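Local coordinates for magnesium transport protein CorA (PDB 4EGW) that mediates magnesium influx as a homopentameric channel, opening when cytoplasmic magnesium is low and closing when it is high, at residues L157-L162 with E240-D245. Numbering follows the deposited sequence.
Sequences LLYHIL and EDLYYD
Leu-242 reaches across from helix 233-270 and sets one methyl, CD2, against both Tyr-159 and Leu-162 of helix 156-186. Leu-242 CD2 lies 3.5 Å from Tyr-159 CD2. It meets the ring obliquely. The same methyl is 3.5 Å from Leu-162 CB. These few carbons are the tight part of the contact, and no hydrogen bond crosses it. The Leu-242 CB also approaches the ring, at 4.0 Å from Tyr-159 CE2.

The backbones stay apart. The closest alpha carbons, CA of Leu-162 and CA of Leu-242, are 7.9 Å from each other, so the side chains bridge the gap. Leu-242 has CG anti to its own N (chi1 -160°), which carries CD2 over to the other helix. The CB of Tyr-159 points neither at the other helix nor away from it; the ring end comes nearer. Its chi1 of 155° also puts CG roughly opposite N, and the ring swings in against the leucine.

The two helices belong to the cytoplasmic domain of CorA, where the long helices 156-186, 193-225 and 233-270 pack together beside a mixed beta-sheet. Leu-162 also touches Leu-223 of helix 193-225 and Phe-239, so the buried side of the contact runs into the packing of all three helices. On the far side of helix 156-186, Ile-161 packs on Leu-123 and Thr-125 of the sheet.

The looser side lies toward the Tyr-159 hydroxyl and Asp-241. Asp-241 is exposed; its nearest side-chain atom, CB, is 5.3 Å from Tyr-159 OH. A hexane-1,6-diol, probably a crystallisation additive, links this side: its O6 is hydrogen-bonded to Asp-241 OD2 and weakly to Tyr-159 OH.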
ATOM      1  N   LEU A 157      11.570  14.830   0.581  1.00 63.85           N
ATOM      2  CA  LEU A 157      11.080  14.525   1.913  1.00 58.19           C
ATOM      3  C   LEU A 157       9.589  14.777   1.934  1.00 53.10           C
ATOM      4  O   LEU A 157       8.806  14.000   2.485  1.00 53.42           O
ATOM      5  CB  LEU A 157      11.784  15.408   2.947  1.00 55.01           C
ATOM      6  CG  LEU A 157      11.405  15.236   4.421  1.00 46.73           C
ATOM      7  CD1 LEU A 157      11.624  13.814   4.860  1.00 36.30           C
ATOM      8  CD2 LEU A 157      12.210  16.174   5.299  1.00 47.56           C
ATOM      9  N   LEU A 158       9.203  15.871   1.297  1.00 47.59           N
ATOM     10  CA  LEU A 158       7.807  16.245   1.223  1.00 46.83           C
ATOM     11  C   LEU A 158       6.956  15.151   0.597  1.00 50.32           C
ATOM     12  O   LEU A 158       6.000  14.651   1.197  1.00 50.02           O
ATOM     13  CB  LEU A 158       7.689  17.483   0.372  1.00 38.45           C
ATOM     14  CG  LEU A 158       6.241  17.797   0.082  1.00 38.39           C
ATOM     15  CD1 LEU A 158       5.431  17.861   1.397  1.00 38.35           C
ATOM     16  CD2 LEU A 158       6.204  19.100  -0.706  1.00 35.79           C
ATOM     17  N   TYR A 159       7.323  14.788  -0.622  1.00 50.32           N
ATOM     18  CA  TYR A 159       6.631  13.754  -1.355  1.00 49.42           C
ATOM     19  C   TYR A 159       6.444  12.482  -0.541  1.00 46.04           C
ATOM     20  O   TYR A 159       5.380  11.863  -0.572  1.00 49.00           O
ATOM     21  CB  TYR A 159       7.403  13.433  -2.623  1.00 51.69           C
ATOM     22  CG  TYR A 159       7.141  12.046  -3.125  1.00 54.71           C
ATOM     23  CD1 TYR A 159       7.908  10.976  -2.683  1.00 58.07           C
ATOM     24  CD2 TYR A 159       6.127  11.800  -4.035  1.00 54.04           C
ATOM     25  CE1 TYR A 159       7.675   9.697  -3.133  1.00 58.42           C
ATOM     26  CE2 TYR A 159       5.886  10.521  -4.496  1.00 58.08           C
ATOM     27  CZ  TYR A 159       6.664   9.473  -4.041  1.00 61.64           C
ATOM     28  OH  TYR A 159       6.433   8.192  -4.493  1.00 69.08           O
ATOM     29  N   HIS A 160       7.480  12.077   0.178  1.00 40.50           N
ATOM     30  CA  HIS A 160       7.396  10.822   0.909  1.00 47.61           C
ATOM     31  C   HIS A 160       6.301  10.824   1.942  1.00 50.01           C
ATOM     32  O   HIS A 160       5.477   9.915   1.996  1.00 52.15           O
ATOM     33  CB  HIS A 160       8.731  10.468   1.540  1.00 55.20           C
ATOM     34  CG  HIS A 160       9.614   9.695   0.620  1.00 65.46           C
ATOM     35  ND1 HIS A 160       9.110   8.959  -0.432  1.00 69.49           N
ATOM     36  CD2 HIS A 160      10.958   9.556   0.567  1.00 70.27           C
ATOM     37  CE1 HIS A 160      10.106   8.390  -1.085  1.00 71.40           C
ATOM     38  NE2 HIS A 160      11.238   8.737  -0.501  1.00 71.12           N
ATOM     39  N   ILE A 161       6.297  11.853   2.771  1.00 51.99           N
ATOM     40  CA  ILE A 161       5.213  12.010   3.703  1.00 51.99           C
ATOM     41  C   ILE A 161       3.924  11.950   2.892  1.00 43.70           C
ATOM     42  O   ILE A 161       3.043  11.137   3.168  1.00 42.73           O
ATOM     43  CB  ILE A 161       5.330  13.337   4.435  1.00 54.16           C
ATOM     44  CG1 ILE A 161       6.804  13.625   4.738  1.00 58.52           C
ATOM     45  CG2 ILE A 161       4.509  13.297   5.701  1.00 50.04           C
ATOM     46  CD1 ILE A 161       7.067  15.002   5.314  1.00 63.90           C
ATOM     47  N   LEU A 162       3.829  12.792   1.871  1.00 37.89           N
ATOM     48  CA  LEU A 162       2.624  12.821   1.045  1.00 42.84           C
ATOM     49  C   LEU A 162       2.331  11.419   0.536  1.00 46.02           C
ATOM     50  O   LEU A 162       1.183  10.956   0.534  1.00 49.86           O
ATOM     51  CB  LEU A 162       2.796  13.783  -0.126  1.00 40.15           C
ATOM     52  CG  LEU A 162       2.357  15.228   0.148  1.00 41.94           C
ATOM     53  CD1 LEU A 162       2.733  15.686   1.548  1.00 44.68           C
ATOM     54  CD2 LEU A 162       2.885  16.194  -0.905  1.00 36.39           C
ATOM     55  N   GLU A 240       3.658  13.524  -9.552  1.00 51.30           N
ATOM     56  CA  GLU A 240       2.787  13.154 -10.664  1.00 59.26           C
ATOM     57  C   GLU A 240       2.321  11.714 -10.478  1.00 57.56           C
ATOM     58  O   GLU A 240       1.137  11.398 -10.624  1.00 52.63           O
ATOM     59  CB  GLU A 240       3.547  13.306 -11.982  1.00 64.96           C
ATOM     60  CG  GLU A 240       2.714  13.205 -13.248  1.00 66.75           C
ATOM     61  CD  GLU A 240       3.595  13.145 -14.490  1.00 72.00           C
ATOM     62  OE1 GLU A 240       4.819  12.924 -14.330  1.00 68.42           O
ATOM     63  OE2 GLU A 240       3.072  13.317 -15.618  1.00 76.75           O
ATOM     64  N   ASP A 241       3.270  10.845 -10.148  1.00 54.64           N
ATOM     65  CA  ASP A 241       2.946   9.491  -9.739  1.00 58.82           C
ATOM     66  C   ASP A 241       1.918   9.561  -8.630  1.00 61.35           C
ATOM     67  O   ASP A 241       0.854   8.943  -8.694  1.00 66.15           O
ATOM     68  CB  ASP A 241       4.201   8.803  -9.213  1.00 64.00           C
ATOM     69  CG  ASP A 241       5.236   8.577 -10.293  1.00 75.42           C
ATOM     70  OD1 ASP A 241       5.088   9.168 -11.389  1.00 77.57           O
ATOM     71  OD2 ASP A 241       6.195   7.806 -10.049  1.00 79.72           O
ATOM     72  N   LEU A 242       2.257  10.334  -7.608  1.00 57.24           N
ATOM     73  CA  LEU A 242       1.417  10.485  -6.439  1.00 54.34           C
ATOM     74  C   LEU A 242       0.047  11.033  -6.853  1.00 56.08           C
ATOM     75  O   LEU A 242      -0.991  10.614  -6.335  1.00 61.60           O
ATOM     76  CB  LEU A 242       2.116  11.409  -5.447  1.00 54.10           C
ATOM     77  CG  LEU A 242       1.685  11.355  -3.990  1.00 55.50           C
ATOM     78  CD1 LEU A 242       1.336   9.933  -3.610  1.00 58.24           C
ATOM     79  CD2 LEU A 242       2.795  11.906  -3.109  1.00 53.48           C
ATOM     80  N   TYR A 243       0.050  11.964  -7.797  1.00 47.50           N
ATOM     81  CA  TYR A 243      -1.183  12.468  -8.370  1.00 52.13           C
ATOM     82  C   TYR A 243      -2.019  11.320  -8.962  1.00 59.77           C
ATOM     83  O   TYR A 243      -3.235  11.231  -8.721  1.00 57.24           O
ATOM     84  CB  TYR A 243      -0.845  13.519  -9.429  1.00 56.30           C
ATOM     85  CG  TYR A 243      -1.984  13.953 -10.332  1.00 56.38           C
ATOM     86  CD1 TYR A 243      -3.177  14.435  -9.808  1.00 53.46           C
ATOM     87  CD2 TYR A 243      -1.845  13.923 -11.714  1.00 60.61           C
ATOM     88  CE1 TYR A 243      -4.212  14.845 -10.641  1.00 57.46           C
ATOM     89  CE2 TYR A 243      -2.872  14.331 -12.550  1.00 63.04           C
ATOM     90  CZ  TYR A 243      -4.053  14.790 -12.012  1.00 58.55           C
ATOM     91  OH  TYR A 243      -5.071  15.198 -12.846  1.00 56.58           O
ATOM     92  N   TYR A 244      -1.359  10.441  -9.719  1.00 60.31           N
ATOM     93  CA  TYR A 244      -2.019   9.313 -10.392  1.00 60.26           C
ATOM     94  C   TYR A 244      -2.762   8.367  -9.453  1.00 58.19           C
ATOM     95  O   TYR A 244      -3.909   7.974  -9.705  1.00 57.60           O
ATOM     96  CB  TYR A 244      -0.989   8.502 -11.171  1.00 64.20           C
ATOM     97  CG  TYR A 244      -0.527   9.145 -12.457  1.00 71.31           C
ATOM     98  CD1 TYR A 244      -1.320  10.079 -13.121  1.00 69.32           C
ATOM     99  CD2 TYR A 244       0.699   8.808 -13.020  1.00 75.72           C
ATOM    100  CE1 TYR A 244      -0.894  10.661 -14.307  1.00 70.20           C
ATOM    101  CE2 TYR A 244       1.129   9.382 -14.203  1.00 78.11           C
ATOM    102  CZ  TYR A 244       0.329  10.307 -14.842  1.00 79.74           C
ATOM    103  OH  TYR A 244       0.765  10.877 -16.019  1.00 89.86           O
ATOM    104  N   ASP A 245      -2.092   7.980  -8.379  1.00 55.85           N
ATOM    105  CA  ASP A 245      -2.675   7.035  -7.448  1.00 60.77           C
ATOM    106  C   ASP A 245      -3.791   7.692  -6.665  1.00 60.08           C
ATOM    107  O   ASP A 245      -4.806   7.056  -6.367  1.00 63.66           O
ATOM    108  CB  ASP A 245      -1.593   6.507  -6.534  1.00 67.76           C
ATOM    109  CG  ASP A 245      -0.366   6.101  -7.305  1.00 77.85           C
ATOM    110  OD1 ASP A 245      -0.522   5.709  -8.485  1.00 84.44           O
ATOM    111  OD2 ASP A 245       0.749   6.190  -6.752  1.00 80.29           O
TER